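Side-chain contacts in transcriptional regulator, TetR family (Agrobacterium tumefaciens, PDB 2G7S), which probably binds operator DNA through an N-terminal helix-turn-helix domain and regulates transcription as a TetR-family dimer: residues V60-Y63 with R64-E68; H101-V105 with C106-A110. One frame throughout, in Å; residues are numbered along the deposited sequence.

Interaction 1. Residues V60-Y63 with R64-E68; sequences VSQY and RQEAE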
ATOM      1  N   VAL A  60      -0.367   4.381 -17.318  1.00  8.87           N
ATOM      2  CA  VAL A  60      -0.678   3.108 -16.645  1.00  8.93           C
ATOM      3  C   VAL A  60      -0.893   2.025 -17.701  1.00  9.44           C
ATOM      4  O   VAL A  60      -0.454   0.886 -17.485  1.00  9.60           O
ATOM      5  CB  VAL A  60      -1.902   3.249 -15.771  1.00  8.79           C
ATOM      6  CG1 VAL A  60      -2.325   1.927 -15.231  1.00 10.16           C
ATOM      7  CG2 VAL A  60      -1.614   4.281 -14.620  1.00 10.71           C
ATOM      8  N   SER A  61      -1.568   2.347 -18.845  1.00  9.32           N
ATOM      9  CA  SER A  61      -1.753   1.291 -19.872  1.00 10.25           C
ATOM     10  C   SER A  61      -0.369   0.769 -20.357  1.00 11.11           C
ATOM     11  O   SER A  61      -0.165  -0.468 -20.494  1.00 12.86           O
ATOM     12  CB  SER A  61      -2.519   1.909 -21.068  1.00 12.32           C
ATOM     13  OG  SER A  61      -2.654   0.960 -22.074  1.00 16.91           O
ATOM     14  N   GLN A  62       0.601   1.666 -20.521  1.00 11.62           N
ATOM     15  CA  GLN A  62       1.946   1.250 -21.002  1.00 11.70           C
ATOM     16  C   GLN A  62       2.626   0.437 -19.880  1.00 12.00           C
ATOM     17  O   GLN A  62       3.352  -0.556 -20.157  1.00 13.99           O
ATOM     18  CB  GLN A  62       2.774   2.511 -21.268  1.00 13.47           C
ATOM     19  CG  GLN A  62       4.236   2.271 -21.698  1.00 18.21           C
ATOM     20  CD  GLN A  62       4.890   3.634 -21.876  1.00 25.40           C
ATOM     21  OE1 GLN A  62       5.270   4.318 -20.902  1.00 25.95           O
ATOM     22  NE2 GLN A  62       4.955   4.073 -23.110  1.00 28.39           N
ATOM     23  N   TYR A  63       2.462   0.872 -18.628  1.00 11.59           N
ATOM     24  CA  TYR A  63       3.115   0.159 -17.496  1.00 11.68           C
ATOM     25  C   TYR A  63       2.535  -1.289 -17.445  1.00 12.03           C
ATOM     26  O   TYR A  63       3.273  -2.259 -17.224  1.00 12.19           O
ATOM     27  CB  TYR A  63       2.756   0.888 -16.170  1.00 12.72           C
ATOM     28  CG  TYR A  63       3.118   0.038 -14.994  1.00 11.22           C
ATOM     29  CD1 TYR A  63       4.456   0.016 -14.522  1.00 15.89           C
ATOM     30  CD2 TYR A  63       2.134  -0.718 -14.318  1.00 11.85           C
ATOM     31  CE1 TYR A  63       4.790  -0.769 -13.419  1.00 15.05           C
ATOM     32  CE2 TYR A  63       2.475  -1.482 -13.148  1.00 11.78           C
ATOM     33  CZ  TYR A  63       3.799  -1.511 -12.746  1.00 14.52           C
ATOM     34  OH  TYR A  63       4.224  -2.283 -11.647  1.00 15.65           O
ATOM     35  N   ARG A  64       1.227  -1.430 -17.601  0.50 11.66           N
ATOM     36  CA  ARG A  64       0.636  -2.753 -17.536  0.50 12.03           C
ATOM     37  C   ARG A  64       1.163  -3.578 -18.714  0.50 13.54           C
ATOM     38  O   ARG A  64       1.589  -4.727 -18.523  0.50 13.45           O
ATOM     39  CB  ARG A  64      -0.857  -2.669 -17.568  0.50 11.38           C
ATOM     40  CG  ARG A  64      -1.390  -2.083 -16.272  0.50  9.41           C
ATOM     41  CD  ARG A  64      -2.909  -1.914 -16.441  0.50 11.91           C
ATOM     42  NE  ARG A  64      -3.520  -3.235 -16.579  0.50 10.50           N
ATOM     43  CZ  ARG A  64      -4.687  -3.473 -17.186  0.50 13.50           C
ATOM     44  NH1 ARG A  64      -5.428  -2.483 -17.730  0.50 12.45           N
ATOM     45  NH2 ARG A  64      -5.127  -4.734 -17.268  0.50 16.07           N
ATOM     46  N   GLN A  65       1.189  -3.001 -19.912  1.00 15.04           N
ATOM     47  CA  GLN A  65       1.674  -3.762 -21.108  1.00 18.27           C
ATOM     48  C   GLN A  65       3.063  -4.321 -20.796  1.00 17.26           C
ATOM     49  O   GLN A  65       3.327  -5.559 -20.999  1.00 17.29           O
ATOM     50  CB  GLN A  65       1.695  -2.851 -22.380  1.00 18.66           C
ATOM     51  CG  GLN A  65       0.369  -2.584 -23.045  1.00 24.33           C
ATOM     52  CD  GLN A  65       0.536  -1.714 -24.295  1.00 28.27           C
ATOM     53  OE1 GLN A  65       1.252  -0.682 -24.278  1.00 36.05           O
ATOM     54  NE2 GLN A  65      -0.137  -2.103 -25.373  1.00 37.37           N
ATOM     55  N   GLU A  66       3.938  -3.495 -20.224  1.00 14.81           N
ATOM     56  CA  GLU A  66       5.276  -3.917 -19.891  1.00 16.69           C
ATOM     57  C   GLU A  66       5.233  -4.947 -18.772  1.00 15.54           C
ATOM     58  O   GLU A  66       6.045  -5.895 -18.761  1.00 17.42           O
ATOM     59  CB  GLU A  66       6.095  -2.704 -19.455  1.00 16.89           C
ATOM     60  CG  GLU A  66       6.399  -1.782 -20.624  1.00 19.52           C
ATOM     61  CD  GLU A  66       7.053  -0.481 -20.107  1.00 22.40           C
ATOM     62  OE1 GLU A  66       7.586  -0.421 -18.965  1.00 25.69           O
ATOM     63  OE2 GLU A  66       7.023   0.488 -20.857  1.00 25.14           O
ATOM     64  N   ALA A  67       4.317  -4.805 -17.821  1.00 16.21           N
ATOM     65  CA  ALA A  67       4.329  -5.706 -16.656  1.00 16.67           C
ATOM     66  C   ALA A  67       3.909  -7.053 -17.112  1.00 16.20           C
ATOM     67  O   ALA A  67       4.506  -8.056 -16.707  1.00 18.06           O
ATOM     68  CB  ALA A  67       3.408  -5.201 -15.554  1.00 16.65           C
ATOM     69  N   GLU A  68       2.892  -7.095 -17.963  1.00 16.07           N
ATOM     70  CA  GLU A  68       2.400  -8.343 -18.510  1.00 18.11           C
ATOM     71  C   GLU A  68       3.423  -9.009 -19.402  1.00 17.74           C
ATOM     72  O   GLU A  68       3.592 -10.239 -19.321  1.00 17.59           O
ATOM     73  CB  GLU A  68       1.130  -8.161 -19.290  1.00 20.61           C
ATOM     74  CG  GLU A  68       0.015  -7.706 -18.354  1.00 21.36           C
ATOM     75  CD  GLU A  68      -1.379  -7.891 -18.946  1.00 28.91           C
ATOM     76  OE1 GLU A  68      -1.787  -9.078 -19.101  1.00 30.58           O
ATOM     77  OE2 GLU A  68      -2.075  -6.864 -19.225  1.00 31.78           O
TER
HETATM   78  O   HOH W   1      -0.386   1.181 -24.055  1.00 40.00           O
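R64 lies against V60, one helical turn before it. Its backbone N donates to V60 O at 2.9 Å, with the N-H pointing well at the acceptor. In the conformer described, one of two for this residue, the side chain leaves CB beside its own backbone N (chi1 -70°), and this lays CG over the V60 carbonyl oxygen. The two side chains run obliquely to each other, with R64 CD 4.1 Å from V60 CG1. This is an apolar touch between the aliphatic part of the arginine and one valine methyl, and it holds for that conformer alone. The chain bends at chi3, beyond that touch. Q65 repeats the backbone bond, N to S61 O. Its CG rests on S61 O at 3.4 Å. Water 1 joins the two side chains: it lies 3.0 Å from S61 OG and donates a weak bond to Q65 OE1. These i to i+4 pairs belong to helix 52-77. In TetR-family proteins this helix connects the DNA-binding head to the C-terminal domain. E66 N donates to Q62 O. The E66 and Q62 side chains run side by side and point the same way, their carboxylate and amide planes 20° apart. E66 OE2 comes nearest to the methylene CG of Q62, at 3.4 Å, with the amide carbon CD slightly farther. R18 of helix 6-24 holds both ends: it forms a salt bridge with E66 OE1 and a hydrogen bond with Q62 OE1. A67 N donates to Y63 O at 2.8 Å, a more bent bond (139°). A67 CB sits 3.4 Å from the same oxygen.

Interaction 2. Residues H101-V105 with C106-A110; sequences HPFCV and CALLA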
ATOM      1  N   HIS A 101      12.549   2.925 -10.007  1.00 19.08           N
ATOM      2  CA  HIS A 101      11.119   2.554  -9.977  1.00 17.53           C
ATOM      3  C   HIS A 101      10.894   1.432  -8.891  1.00 15.48           C
ATOM      4  O   HIS A 101      10.543   0.317  -9.194  1.00 16.77           O
ATOM      5  CB  HIS A 101      10.737   1.980 -11.347  1.00 20.09           C
ATOM      6  CG  HIS A 101      10.695   3.000 -12.477  1.00 25.66           C
ATOM      7  ND1 HIS A 101      10.262   2.671 -13.746  1.00 29.31           N
ATOM      8  CD2 HIS A 101      10.893   4.347 -12.488  1.00 27.44           C
ATOM      9  CE1 HIS A 101      10.300   3.747 -14.517  1.00 28.06           C
ATOM     10  NE2 HIS A 101      10.697   4.777 -13.783  1.00 25.34           N
ATOM     11  N   PRO A 102      11.135   1.739  -7.601  1.00 11.73           N
ATOM     12  CA  PRO A 102      11.085   0.765  -6.520  1.00 11.63           C
ATOM     13  C   PRO A 102       9.665   0.527  -5.990  1.00  9.93           C
ATOM     14  O   PRO A 102       9.513   0.030  -4.888  1.00 12.21           O
ATOM     15  CB  PRO A 102      11.949   1.409  -5.419  1.00 13.21           C
ATOM     16  CG  PRO A 102      11.578   2.903  -5.586  1.00 13.08           C
ATOM     17  CD  PRO A 102      11.553   3.082  -7.105  1.00 14.48           C
ATOM     18  N   PHE A 103       8.641   0.867  -6.761  1.00  9.49           N
ATOM     19  CA  PHE A 103       7.259   0.655  -6.311  1.00  8.58           C
ATOM     20  C   PHE A 103       6.433   0.424  -7.577  1.00  8.37           C
ATOM     21  O   PHE A 103       6.717   1.051  -8.619  1.00 11.34           O
ATOM     22  CB  PHE A 103       6.732   1.869  -5.537  1.00  8.77           C
ATOM     23  CG  PHE A 103       5.787   1.519  -4.375  1.00  6.87           C
ATOM     24  CD1 PHE A 103       6.230   1.491  -3.078  1.00  8.13           C
ATOM     25  CD2 PHE A 103       4.457   1.268  -4.612  1.00  9.15           C
ATOM     26  CE1 PHE A 103       5.393   1.212  -2.014  1.00  7.97           C
ATOM     27  CE2 PHE A 103       3.597   1.018  -3.551  1.00  8.98           C
ATOM     28  CZ  PHE A 103       4.059   0.959  -2.277  1.00  8.02           C
ATOM     29  N   CYS A 104       5.414  -0.402  -7.490  1.00  8.35           N
ATOM     30  CA  CYS A 104       4.501  -0.622  -8.605  1.00  7.53           C
ATOM     31  C   CYS A 104       3.591   0.632  -8.768  1.00  7.19           C
ATOM     32  O   CYS A 104       2.976   1.089  -7.809  1.00  7.54           O
ATOM     33  CB  CYS A 104       3.680  -1.858  -8.265  1.00 10.10           C
ATOM     34  SG  CYS A 104       2.277  -2.072  -9.457  1.00  8.57           S
ATOM     35  N   VAL A 105       3.519   1.178  -9.989  1.00  7.42           N
ATOM     36  CA  VAL A 105       2.655   2.324 -10.271  1.00  7.59           C
ATOM     37  C   VAL A 105       1.233   2.037  -9.856  1.00  5.90           C
ATOM     38  O   VAL A 105       0.544   2.918  -9.316  1.00  7.67           O
ATOM     39  CB  VAL A 105       2.700   2.525 -11.836  1.00 10.41           C
ATOM     40  CG1 VAL A 105       1.578   3.477 -12.294  1.00 12.97           C
ATOM     41  CG2 VAL A 105       4.075   3.012 -12.310  1.00 14.34           C
ATOM     42  N   CYS A 106       0.763   0.810 -10.159  1.00  7.29           N
ATOM     43  CA  CYS A 106      -0.660   0.524  -9.918  1.00  6.50           C
ATOM     44  C   CYS A 106      -0.897   0.301  -8.425  1.00  6.37           C
ATOM     45  O   CYS A 106      -1.928   0.722  -7.896  1.00  7.33           O
ATOM     46  CB  CYS A 106      -1.132  -0.671 -10.698  1.00  7.64           C
ATOM     47  SG  CYS A 106      -1.239  -0.230 -12.467  1.00 10.48           S
ATOM     48  N   ALA A 107       0.043  -0.343  -7.714  1.00  6.98           N
ATOM     49  CA  ALA A 107      -0.168  -0.509  -6.298  1.00  7.33           C
ATOM     50  C   ALA A 107      -0.226   0.873  -5.608  1.00  6.85           C
ATOM     51  O   ALA A 107      -0.976   1.086  -4.637  1.00  7.85           O
ATOM     52  CB  ALA A 107       0.961  -1.399  -5.699  1.00  7.71           C
ATOM     53  N   LEU A 108       0.641   1.795  -6.043  1.00  6.53           N
ATOM     54  CA  LEU A 108       0.666   3.104  -5.428  1.00  6.91           C
ATOM     55  C   LEU A 108      -0.657   3.819  -5.712  1.00  6.88           C
ATOM     56  O   LEU A 108      -1.276   4.408  -4.819  1.00  8.26           O
ATOM     57  CB  LEU A 108       1.937   3.931  -5.909  1.00  8.69           C
ATOM     58  CG  LEU A 108       2.473   4.987  -4.869  1.00  9.98           C
ATOM     59  CD1 LEU A 108       3.850   5.487  -5.285  1.00 12.81           C
ATOM     60  CD2 LEU A 108       1.580   6.127  -4.507  1.00 17.99           C
ATOM     61  N   LEU A 109      -1.046   3.850  -6.993  1.00  6.47           N
ATOM     62  CA  LEU A 109      -2.290   4.553  -7.325  1.00  5.95           C
ATOM     63  C   LEU A 109      -3.480   3.911  -6.595  1.00  6.44           C
ATOM     64  O   LEU A 109      -4.430   4.622  -6.307  1.00  7.71           O
ATOM     65  CB  LEU A 109      -2.529   4.518  -8.826  1.00  7.13           C
ATOM     66  CG  LEU A 109      -1.602   5.444  -9.636  1.00  8.72           C
ATOM     67  CD1 LEU A 109      -1.698   5.136 -11.134  1.00 10.02           C
ATOM     68  CD2 LEU A 109      -1.919   6.955  -9.421  1.00 11.99           C
ATOM     69  N   ALA A 110      -3.447   2.587  -6.383  1.00  6.94           N
ATOM     70  CA  ALA A 110      -4.606   1.987  -5.723  1.00  7.07           C
ATOM     71  C   ALA A 110      -4.865   2.598  -4.363  1.00  6.68           C
ATOM     72  O   ALA A 110      -6.011   2.641  -3.929  1.00  8.31           O
ATOM     73  CB  ALA A 110      -4.377   0.467  -5.586  1.00  7.78           C
TER
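F103 and L108 meet at about a right angle. F103 CD2 comes to 3.9 Å from L108 CB. The neighbouring ring atom CE2 lies 4.2 Å from A107 CB. Both carbons approach the ring obliquely. The phenyl group thus packs on the first turn of helix 105-110 from the loop before it. C104 is the N-cap of this helix, and its carbonyl oxygen accepts from L108 N at 3.0 Å. Its SG is anti to the C104 backbone N (chi1 170°), beside the carbonyl carbon, which brings it to A107 N. There SG can accept from A107 N at 3.3 Å, a capping bond with a fairly straight N-H (160°). The place of this sulfur is less sure, because it comes too close to an atom elsewhere. C104 CB also touches A107 CB at 3.8 Å, and C106 CB packs against C104 SG. V105 and L109 lie side by side and point the same way. V105 CG1 meets L109 CD1 at 3.9 Å, next to the backbone bond from L109 N to V105 O. L109 CG leans over that same carbonyl oxygen at 3.3 Å. Other helices enclose the turn. C104 touches M169 of helix 154-173, F103 and V105 touch I22 of helix 6-24, and A107 packs on L170 of the second subunit. All the residues that touch across this contact are buried. Their side-chain contacts are apolar, apart from the thiol at the cap. In this buried setting the C104 sulfur, a soft and weak acceptor, probably serves A107 N, though its position is uncertain.

How the interactions relate
Interactions 1 and 2 pack directly on each other, with centres about 12 Å apart. The short helix 105-110 meets helix 52-77 on its V60 and Y63 side. V60 CG2 lies 3.6 Å from L109 CD1, and V60 CG1 lies 3.7 Å from C106 SG. Y63 CD1 is 3.7 Å from V105 CG2. Y63 OH packs 2.9 Å from C104 SG, a very short and doubtful contact, since the sulfur is less surely placed. R18 and I22 of helix 6-24 reach both regions: R18 binds Q62 and E66 and also touches H101, while I22 packs on F103 and V105. On helix 105-110, A107 and A110 touch L170 of the second subunit.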